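Local coordinates for protein DELTA1-pyrroline-2-carboxylate reductase (Thermococcus litoralis DSM 5473, PDB 6T3E) that catalyses the reduction of delta1-pyrroline-2-carboxylate to L-proline with NADH as hydride donor, a step of L-hydroxyproline metabolism, at residues M25-S29 with A334-L339; T143-K149 with V170-R174; K216-V222 with R237-N243. All coordinates share one frame; numbering follows the deposited sequence.

Contact 1. Residues M25-S29 with A334-L339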
loop_
_atom_site.group_PDB
_atom_site.type_symbol
_atom_site.label_atom_id
_atom_site.label_comp_id
_atom_site.label_asym_id
_atom_site.label_seq_id
_atom_site.Cartn_x
_atom_site.Cartn_y
_atom_site.Cartn_z
ATOM N N MET B 25 18.627 7.286 1.912
ATOM C CA MET B 25 17.946 6.023 2.247
ATOM C C MET B 25 18.889 4.822 2.467
ATOM O O MET B 25 19.929 4.725 1.826
ATOM C CB MET B 25 16.958 5.688 1.137
ATOM C CG MET B 25 16.002 4.565 1.427
ATOM S SD MET B 25 14.878 4.351 0.031
ATOM C CE MET B 25 14.331 6.027 -0.207
ATOM N N LEU B 26 18.520 3.907 3.368
ATOM C CA LEU B 26 19.336 2.736 3.680
ATOM C C LEU B 26 18.751 1.498 3.016
ATOM O O LEU B 26 17.529 1.340 2.941
ATOM C CB LEU B 26 19.439 2.498 5.189
ATOM C CG LEU B 26 20.240 1.289 5.708
ATOM C CD1 LEU B 26 21.758 1.465 5.524
ATOM C CD2 LEU B 26 19.900 1.009 7.166
ATOM N N LEU B 27 19.635 0.617 2.549
ATOM C CA LEU B 27 19.269 -0.628 1.883
ATOM C C LEU B 27 19.700 -1.811 2.732
ATOM O O LEU B 27 20.840 -1.853 3.210
ATOM C CB LEU B 27 19.927 -0.742 0.512
ATOM C CG LEU B 27 18.965 -0.615 -0.651
ATOM C CD1 LEU B 27 18.372 0.777 -0.604
ATOM C CD2 LEU B 27 19.678 -0.888 -1.967
ATOM N N LEU B 28 18.801 -2.778 2.888
ATOM C CA LEU B 28 19.067 -3.981 3.660
ATOM C C LEU B 28 18.668 -5.170 2.804
ATOM O O LEU B 28 17.488 -5.332 2.479
ATOM C CB LEU B 28 18.295 -3.967 4.979
ATOM C CG LEU B 28 18.829 -3.010 6.046
ATOM C CD1 LEU B 28 17.788 -2.776 7.159
ATOM C CD2 LEU B 28 20.145 -3.528 6.623
ATOM N N SER B 29 19.640 -6.007 2.471
ATOM C CA SER B 29 19.453 -7.186 1.646
ATOM C C SER B 29 19.203 -8.406 2.524
ATOM O O SER B 29 19.397 -8.371 3.740
ATOM C CB SER B 29 20.685 -7.390 0.767
ATOM O OG SER B 29 21.775 -7.808 1.566
ATOM N N ALA B 334 14.915 -4.712 12.766
ATOM C CA ALA B 334 16.050 -4.971 11.895
ATOM C C ALA B 334 16.752 -3.679 11.503
ATOM O O ALA B 334 17.985 -3.630 11.446
ATOM C CB ALA B 334 15.587 -5.729 10.656
ATOM N N TYR B 335 15.986 -2.622 11.236
ATOM C CA TYR B 335 16.579 -1.357 10.818
ATOM C C TYR B 335 17.469 -0.772 11.907
ATOM O O TYR B 335 18.595 -0.334 11.638
ATOM C CB TYR B 335 15.473 -0.376 10.439
ATOM C CG TYR B 335 15.926 1.045 10.231
ATOM C CD1 TYR B 335 16.598 1.415 9.073
ATOM C CD2 TYR B 335 15.680 2.025 11.194
ATOM C CE1 TYR B 335 17.013 2.721 8.870
ATOM C CE2 TYR B 335 16.084 3.336 10.998
ATOM C CZ TYR B 335 16.750 3.674 9.832
ATOM O OH TYR B 335 17.149 4.963 9.612
ATOM N N GLU B 336 16.998 -0.791 13.157
ATOM C CA GLU B 336 17.783 -0.178 14.219
ATOM C C GLU B 336 19.022 -1.004 14.555
ATOM O O GLU B 336 20.030 -0.447 15.003
ATOM C CB GLU B 336 16.910 0.030 15.454
ATOM C CG GLU B 336 15.925 1.194 15.332
ATOM C CD GLU B 336 15.089 1.363 16.586
ATOM O OE1 GLU B 336 15.460 0.778 17.627
ATOM O OE2 GLU B 336 14.062 2.073 16.540
ATOM N N LYS B 337 18.986 -2.317 14.332
ATOM C CA LYS B 337 20.187 -3.116 14.542
ATOM C C LYS B 337 21.200 -2.883 13.429
ATOM O O LYS B 337 22.413 -2.946 13.673
ATOM C CB LYS B 337 19.818 -4.591 14.641
ATOM C CG LYS B 337 19.461 -5.018 16.050
ATOM C CD LYS B 337 18.924 -6.433 16.054
ATOM C CE LYS B 337 19.516 -7.226 17.193
ATOM N NZ LYS B 337 20.656 -8.037 16.698
ATOM N N ALA B 338 20.726 -2.578 12.217
ATOM C CA ALA B 338 21.646 -2.274 11.130
ATOM C C ALA B 338 22.429 -1.008 11.427
ATOM O O ALA B 338 23.645 -0.958 11.213
ATOM C CB ALA B 338 20.878 -2.125 9.818
ATOM N N LEU B 339 21.758 0.009 11.964
ATOM C CA LEU B 339 22.459 1.237 12.311
ATOM C C LEU B 339 23.524 0.973 13.366
ATOM O O LEU B 339 24.678 1.397 13.218
ATOM C CB LEU B 339 21.463 2.288 12.794
ATOM C CG LEU B 339 20.342 2.652 11.817
ATOM C CD1 LEU B 339 19.381 3.614 12.486
ATOM C CD2 LEU B 339 20.879 3.232 10.504
#
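Leu26 and Leu28 of 25-29 meet Tyr335, Ala338 and Leu339 where helix 324-341 packs across the mixed sheet of the protein, nearly at right angles to strand 26-28, which lies between strands 121-126 and 345-346. The local axes of strand 26-28 and helix 334-339 pass 10.1 Å apart at 108°, so the helix runs across the strand and meets it mainly through side chains. The tight part is at Leu28. With CG anti to its carbonyl carbon (chi1 -74°), Leu28 brings CD2 to 3.6 Å from Ala338 CB, while Leu28 CD1 touches the helix backbone, 4.1 Å from Tyr335 CA. The small side chain of Ala338 lets the isobutyl group come close to the helix backbone. Leu33 and Leu36 of helix 30-36 close round the same leucine, so this part is buried among apolar side chains. Leu26 belongs to the buried part too: its CG is swung opposite the backbone N (chi1 179°), and Leu26 CD2 lies 3.8 Å from Tyr335 CE1, meeting that ring obliquely.

Toward Leu339 the packing opens. This residue is exposed and the strand covers little of it, its one touch being Leu339 CD2 at 4.1 Å from Leu26 CD2. The alternate strand residues Met25 and Leu27 instead pack on Leu124 and Val347 of the second subunit, so the strand separates the helix layer from the dimer partner. Within the helix, Leu339 CG sits 4.2 Å above one face of the Tyr335 ring, displaced toward its rim.

Contact 2. Residues T143-K149 with V170-R174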
loop_
_atom_site.group_PDB
_atom_site.type_symbol
_atom_site.label_atom_id
_atom_site.label_comp_id
_atom_site.label_asym_id
_atom_site.label_seq_id
_atom_site.Cartn_x
_atom_site.Cartn_y
_atom_site.Cartn_z
ATOM N N THR B 143 1.658 -20.172 20.157
ATOM C CA THR B 143 1.984 -21.498 20.679
ATOM C C THR B 143 2.270 -21.457 22.180
ATOM O O THR B 143 1.901 -22.380 22.912
ATOM C CB THR B 143 3.171 -22.076 19.897
ATOM O OG1 THR B 143 2.817 -22.185 18.513
ATOM C CG2 THR B 143 3.597 -23.448 20.432
ATOM N N LYS B 144 2.909 -20.383 22.662
ATOM C CA LYS B 144 3.207 -20.264 24.092
ATOM C C LYS B 144 1.947 -20.318 24.948
ATOM O O LYS B 144 1.955 -20.888 26.045
ATOM C CB LYS B 144 3.956 -18.965 24.366
ATOM C CG LYS B 144 5.404 -19.155 24.742
ATOM C CD LYS B 144 5.997 -17.869 25.295
ATOM C CE LYS B 144 5.912 -16.747 24.274
ATOM N NZ LYS B 144 6.494 -15.483 24.809
ATOM N N TYR B 145 0.872 -19.681 24.492
ATOM C CA TYR B 145 -0.354 -19.599 25.272
ATOM C C TYR B 145 -1.325 -20.738 25.013
ATOM O O TYR B 145 -2.168 -21.011 25.875
ATOM C CB TYR B 145 -1.079 -18.281 24.984
ATOM C CG TYR B 145 -0.314 -17.059 25.405
ATOM C CD1 TYR B 145 -0.607 -16.418 26.599
ATOM C CD2 TYR B 145 0.701 -16.545 24.612
ATOM C CE1 TYR B 145 0.092 -15.305 26.992
ATOM C CE2 TYR B 145 1.409 -15.431 24.994
ATOM C CZ TYR B 145 1.101 -14.812 26.187
ATOM O OH TYR B 145 1.804 -13.694 26.568
ATOM N N LEU B 146 -1.232 -21.406 23.854
ATOM C CA LEU B 146 -2.255 -22.352 23.418
ATOM C C LEU B 146 -1.813 -23.806 23.386
ATOM O O LEU B 146 -2.674 -24.686 23.350
ATOM C CB LEU B 146 -2.765 -21.991 22.012
ATOM C CG LEU B 146 -3.465 -20.650 21.819
ATOM C CD1 LEU B 146 -3.866 -20.451 20.374
ATOM C CD2 LEU B 146 -4.666 -20.561 22.736
ATOM N N ALA B 147 -0.516 -24.085 23.401
ATOM C CA ALA B 147 -0.029 -25.446 23.261
ATOM C C ALA B 147 0.280 -26.038 24.628
ATOM O O ALA B 147 0.642 -25.322 25.568
ATOM C CB ALA B 147 1.221 -25.501 22.377
ATOM N N ARG B 148 0.113 -27.355 24.733
ATOM C CA ARG B 148 0.486 -28.045 25.956
ATOM C C ARG B 148 1.969 -27.834 26.217
ATOM O O ARG B 148 2.788 -27.901 25.296
ATOM C CB ARG B 148 0.174 -29.537 25.844
ATOM C CG ARG B 148 -1.254 -29.930 26.211
ATOM C CD ARG B 148 -1.441 -31.461 26.191
ATOM N NE ARG B 148 -1.442 -32.054 24.846
ATOM C CZ ARG B 148 -0.472 -32.823 24.350
ATOM N NH1 ARG B 148 -0.574 -33.324 23.119
ATOM N NH2 ARG B 148 0.599 -33.095 25.087
ATOM N N LYS B 149 2.310 -27.539 27.472
ATOM C CA LYS B 149 3.708 -27.301 27.818
ATOM C C LYS B 149 4.547 -28.565 27.684
ATOM O O LYS B 149 5.758 -28.480 27.444
ATOM C CB LYS B 149 3.801 -26.735 29.234
ATOM C CG LYS B 149 3.966 -25.225 29.264
ATOM C CD LYS B 149 3.940 -24.697 30.677
ATOM C CE LYS B 149 3.830 -23.190 30.700
ATOM N NZ LYS B 149 5.167 -22.556 30.535
ATOM N N VAL B 170 8.316 -22.853 16.952
ATOM C CA VAL B 170 7.732 -23.803 17.896
ATOM C C VAL B 170 8.811 -24.389 18.804
ATOM O O VAL B 170 8.579 -24.620 19.997
ATOM C CB VAL B 170 6.944 -24.899 17.146
ATOM C CG1 VAL B 170 6.523 -26.018 18.091
ATOM C CG2 VAL B 170 5.721 -24.304 16.489
ATOM N N CYS B 171 10.010 -24.626 18.259
ATOM C CA CYS B 171 11.115 -25.162 19.052
ATOM C C CYS B 171 11.638 -24.142 20.066
ATOM O O CYS B 171 12.194 -24.525 21.104
ATOM C CB CYS B 171 12.257 -25.601 18.131
ATOM S SG CYS B 171 11.902 -26.936 16.954
ATOM N N GLU B 172 11.515 -22.846 19.769
ATOM C CA GLU B 172 11.957 -21.832 20.723
ATOM C C GLU B 172 11.018 -21.734 21.915
ATOM O O GLU B 172 11.412 -21.217 22.963
ATOM C CB GLU B 172 12.088 -20.467 20.039
ATOM C CG GLU B 172 13.322 -20.328 19.143
ATOM C CD GLU B 172 14.601 -20.075 19.934
ATOM O OE1 GLU B 172 14.496 -19.686 21.120
ATOM O OE2 GLU B 172 15.707 -20.260 19.370
ATOM N N VAL B 173 9.807 -22.257 21.782
ATOM C CA VAL B 173 8.762 -22.078 22.775
ATOM C C VAL B 173 8.423 -23.371 23.519
ATOM O O VAL B 173 7.906 -23.300 24.644
ATOM C CB VAL B 173 7.508 -21.476 22.096
ATOM C CG1 VAL B 173 6.213 -21.837 22.796
ATOM C CG2 VAL B 173 7.660 -19.963 21.950
ATOM N N ARG B 174 8.744 -24.539 22.963
ATOM C CA ARG B 174 8.445 -25.826 23.577
ATOM C C ARG B 174 9.671 -26.732 23.513
ATOM O O ARG B 174 10.629 -26.465 22.785
ATOM C CB ARG B 174 7.243 -26.484 22.888
ATOM C CG ARG B 174 5.931 -25.742 23.116
ATOM C CD ARG B 174 5.467 -25.886 24.555
ATOM N NE ARG B 174 4.153 -25.285 24.782
ATOM C CZ ARG B 174 3.954 -24.124 25.408
ATOM N NH1 ARG B 174 4.989 -23.433 25.870
ATOM N NH2 ARG B 174 2.720 -23.652 25.573
#
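Arg174 reaches from the end of helix 161-173 into the loop that follows helix 128-146, and its guanidinium collects main-chain carbonyls of 143-149. CB lies beyond contact distance of that segment, but Arg174 CG passes 4.2 Å from Thr143 CG2. The bend at chi2 (-70°) then directs the chain toward the loop, and Arg174 CD comes 3.4 Å from Arg148 O. Arg174 NE is 3.0 Å from Arg148 O, in a weak, bent hydrogen bond. The next atom, CZ, carries the flat group between two layers: Lys149 CA lies 3.7 Å above one face of the Arg174 guanidinium, and Thr143 O lies over the opposite one.

The two terminal nitrogens divide the work. NH1 turns back to its own segment and bonds Val173 O. Across the segments, Arg174 NH2 is 2.9 Å from Lys144 O (N-H...O 151°). Arg174 NH2 is also 2.7 Å from Ala147 O (147°). Both carbonyls are met from above their planes, not on a lone pair, while the oxygens lie near the guanidinium edge, somewhat tilted from its plane. Bonds from both ends restrict the group's rotation. A positive group beside carbonyls at a helix C-terminus probably also gains from the helix dipole.

Beside this polar cluster Val173 CG1 lies 3.4 Å from Lys144 CG, the side chains crossing at about a right angle, and the lysine leads on to a salt bridge with Glu47. An arginine gripping main-chain carbonyls thus joins the C-terminal ends of helices 128-146 and 161-173 on one face of the Rossmann-type parallel sheet, where Thr143, Ala147 and Val170 rest on Ile219 of strand 219-222, and Thr143 and Ala147 touch His241 of the adjacent strand 241-244.

Contact 3. Residues K216-V222 with R237-N243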
loop_
_atom_site.group_PDB
_atom_site.type_symbol
_atom_site.label_atom_id
_atom_site.label_comp_id
_atom_site.label_asym_id
_atom_site.label_seq_id
_atom_site.Cartn_x
_atom_site.Cartn_y
_atom_site.Cartn_z
ATOM N N LYS B 216 -0.242 -38.193 15.108
ATOM C CA LYS B 216 0.844 -38.337 16.065
ATOM C C LYS B 216 1.332 -37.012 16.632
ATOM O O LYS B 216 2.295 -37.006 17.404
ATOM C CB LYS B 216 2.017 -39.081 15.421
ATOM C CG LYS B 216 1.658 -40.456 14.922
ATOM C CD LYS B 216 2.639 -40.931 13.878
ATOM C CE LYS B 216 3.819 -41.651 14.505
ATOM N NZ LYS B 216 4.537 -42.435 13.470
ATOM N N SER B 217 0.683 -35.903 16.287
ATOM C CA SER B 217 1.158 -34.573 16.645
ATOM C C SER B 217 0.697 -34.149 18.034
ATOM O O SER B 217 -0.464 -34.342 18.407
ATOM C CB SER B 217 0.663 -33.544 15.632
ATOM O OG SER B 217 1.315 -33.685 14.391
ATOM N N ASP B 218 1.610 -33.536 18.785
ATOM C CA ASP B 218 1.220 -32.715 19.924
ATOM C C ASP B 218 0.961 -31.279 19.476
ATOM O O ASP B 218 0.035 -30.629 19.976
ATOM C CB ASP B 218 2.304 -32.759 21.009
ATOM C CG ASP B 218 2.415 -34.126 21.696
ATOM O OD1 ASP B 218 1.370 -34.770 21.959
ATOM O OD2 ASP B 218 3.556 -34.558 21.972
ATOM N N ILE B 219 1.752 -30.797 18.508
ATOM C CA ILE B 219 1.557 -29.518 17.828
ATOM C C ILE B 219 1.601 -29.774 16.328
ATOM O O ILE B 219 2.531 -30.414 15.831
ATOM C CB ILE B 219 2.636 -28.487 18.209
ATOM C CG1 ILE B 219 2.534 -28.121 19.687
ATOM C CG2 ILE B 219 2.510 -27.235 17.344
ATOM C CD1 ILE B 219 3.683 -27.273 20.170
ATOM N N LEU B 220 0.616 -29.269 15.603
ATOM C CA LEU B 220 0.552 -29.470 14.165
ATOM C C LEU B 220 0.789 -28.151 13.450
ATOM O O LEU B 220 0.165 -27.136 13.779
ATOM C CB LEU B 220 -0.798 -30.054 13.744
ATOM C CG LEU B 220 -0.974 -30.276 12.238
ATOM C CD1 LEU B 220 0.043 -31.288 11.735
ATOM C CD2 LEU B 220 -2.384 -30.720 11.923
ATOM N N ILE B 221 1.670 -28.181 12.456
ATOM C CA ILE B 221 1.991 -27.021 11.638
ATOM C C ILE B 221 1.461 -27.303 10.238
ATOM O O ILE B 221 1.842 -28.301 9.616
ATOM C CB ILE B 221 3.507 -26.750 11.605
ATOM C CG1 ILE B 221 4.019 -26.252 12.958
ATOM C CG2 ILE B 221 3.860 -25.778 10.493
ATOM C CD1 ILE B 221 5.505 -26.511 13.164
ATOM N N VAL B 222 0.583 -26.432 9.747
ATOM C CA VAL B 222 0.043 -26.515 8.396
ATOM C C VAL B 222 0.436 -25.226 7.676
ATOM O O VAL B 222 0.072 -24.127 8.122
ATOM C CB VAL B 222 -1.483 -26.720 8.395
ATOM C CG1 VAL B 222 -1.927 -27.268 7.061
ATOM C CG2 VAL B 222 -1.921 -27.672 9.514
ATOM N N ARG B 237 -6.566 -35.912 17.620
ATOM C CA ARG B 237 -6.893 -36.342 18.968
ATOM C C ARG B 237 -6.849 -35.143 19.910
ATOM O O ARG B 237 -6.375 -34.064 19.559
ATOM C CB ARG B 237 -5.945 -37.447 19.440
ATOM C CG ARG B 237 -4.479 -37.149 19.262
ATOM C CD ARG B 237 -3.632 -38.247 19.893
ATOM N NE ARG B 237 -2.203 -37.956 19.809
ATOM C CZ ARG B 237 -1.575 -37.040 20.542
ATOM N NH1 ARG B 237 -2.246 -36.307 21.424
ATOM N NH2 ARG B 237 -0.268 -36.853 20.393
ATOM N N GLU B 238 -7.379 -35.333 21.113
ATOM C CA GLU B 238 -7.444 -34.234 22.058
ATOM C C GLU B 238 -6.046 -33.785 22.478
ATOM O O GLU B 238 -5.051 -34.509 22.349
ATOM C CB GLU B 238 -8.268 -34.619 23.284
ATOM C CG GLU B 238 -8.189 -36.070 23.676
ATOM C CD GLU B 238 -9.099 -36.388 24.850
ATOM O OE1 GLU B 238 -8.575 -36.641 25.959
ATOM O OE2 GLU B 238 -10.337 -36.374 24.667
ATOM N N GLY B 239 -5.987 -32.552 22.966
ATOM C CA GLY B 239 -4.766 -31.987 23.486
ATOM C C GLY B 239 -3.777 -31.492 22.461
ATOM O O GLY B 239 -2.680 -31.074 22.844
ATOM N N THR B 240 -4.120 -31.509 21.182
ATOM C CA THR B 240 -3.210 -31.042 20.152
ATOM C C THR B 240 -3.498 -29.583 19.828
ATOM O O THR B 240 -4.654 -29.146 19.841
ATOM C CB THR B 240 -3.301 -31.893 18.887
ATOM O OG1 THR B 240 -4.366 -31.409 18.062
ATOM C CG2 THR B 240 -3.521 -33.363 19.232
ATOM N N HIS B 241 -2.431 -28.836 19.543
ATOM C CA HIS B 241 -2.501 -27.440 19.142
ATOM C C HIS B 241 -2.126 -27.324 17.674
ATOM O O HIS B 241 -1.186 -27.980 17.216
ATOM C CB HIS B 241 -1.560 -26.564 19.980
ATOM C CG HIS B 241 -1.337 -25.200 19.398
ATOM N ND1 HIS B 241 -2.299 -24.212 19.425
ATOM C CD2 HIS B 241 -0.272 -24.667 18.757
ATOM C CE1 HIS B 241 -1.834 -23.126 18.834
ATOM N NE2 HIS B 241 -0.603 -23.375 18.424
ATOM N N ILE B 242 -2.886 -26.519 16.930
ATOM C CA ILE B 242 -2.730 -26.387 15.484
ATOM C C ILE B 242 -2.380 -24.947 15.151
ATOM O O ILE B 242 -3.066 -24.018 15.593
ATOM C CB ILE B 242 -4.004 -26.797 14.719
ATOM C CG1 ILE B 242 -4.665 -28.011 15.368
ATOM C CG2 ILE B 242 -3.684 -27.072 13.258
ATOM C CD1 ILE B 242 -3.841 -29.260 15.268
ATOM N N ASN B 243 -1.343 -24.768 14.341
ATOM C CA ASN B 243 -1.020 -23.487 13.728
ATOM C C ASN B 243 -1.222 -23.620 12.225
ATOM O O ASN B 243 -0.566 -24.444 11.576
ATOM C CB ASN B 243 0.413 -23.058 14.054
ATOM C CG ASN B 243 0.623 -22.810 15.538
ATOM O OD1 ASN B 243 -0.072 -21.999 16.148
ATOM N ND2 ASN B 243 1.592 -23.497 16.120
#
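Asp218 OD1 takes the NH2 of Arg237 at 3.1 Å in an almost straight bond (174°), and Arg148 NH1 forms a second salt bridge to the same oxygen. Arg237 gets there on an extended chain that starts with CG between its backbone N and carbonyl carbon (chi1 50°). The carboxylate oxygen lies in the guanidinium plane of Arg237, whereas the nitrogen approaches from above the carboxylate plane, the two planes being 72° apart. Ser217 O lies over one face of that guanidinium, and OD2 of Asp218 is held by the amides of Lys152 and Ile153.

After the type II turn Arg237-Thr240, which has Gly239 at positive phi, residues 241-243 run parallel to strand 219-222 in a Rossmann-type sheet. The ladder is regular, from Leu220 N to His241 O at 2.7 Å to Val222 N to Asn243 O at 2.9 Å. On one face Leu220 and Ile242 lie side by side, with Leu220 CB 3.5 Å from Ile242 CD1. On the other, Ile219 CG2 meets the edge of the His241 ring, and His241 NE2 makes a bent bond to Asn243 OD1 from above the amide carbonyl plane.

Chemically, the strand entrance is ionic, and the interior is apolar apart from the ladder and the His241-Asn243 pair. Two arginines and two amides converging on one buried carboxylate would probably stabilise its ionised form.

Contacts 2 and 3 belong to the same NADH-binding part of the fold, their centres about 11 Å apart; contact 1 lies in the other sheet, its centre about 31 and 37 Å from theirs. Contacts 1 and 3 are buried, contact 2 only partly. Their chemistry follows their place: the helix-on-sheet layer of contact 1 is essentially apolar, contact 2 joins two helix ends through an arginine and carbonyls, and contact 3 is a backbone ladder with a charged start. Arg148 spans the latter two, and probably also bonds Gly239 O, while Leu146 packs on His241. Of the three, only contact 1 has the second subunit beside it.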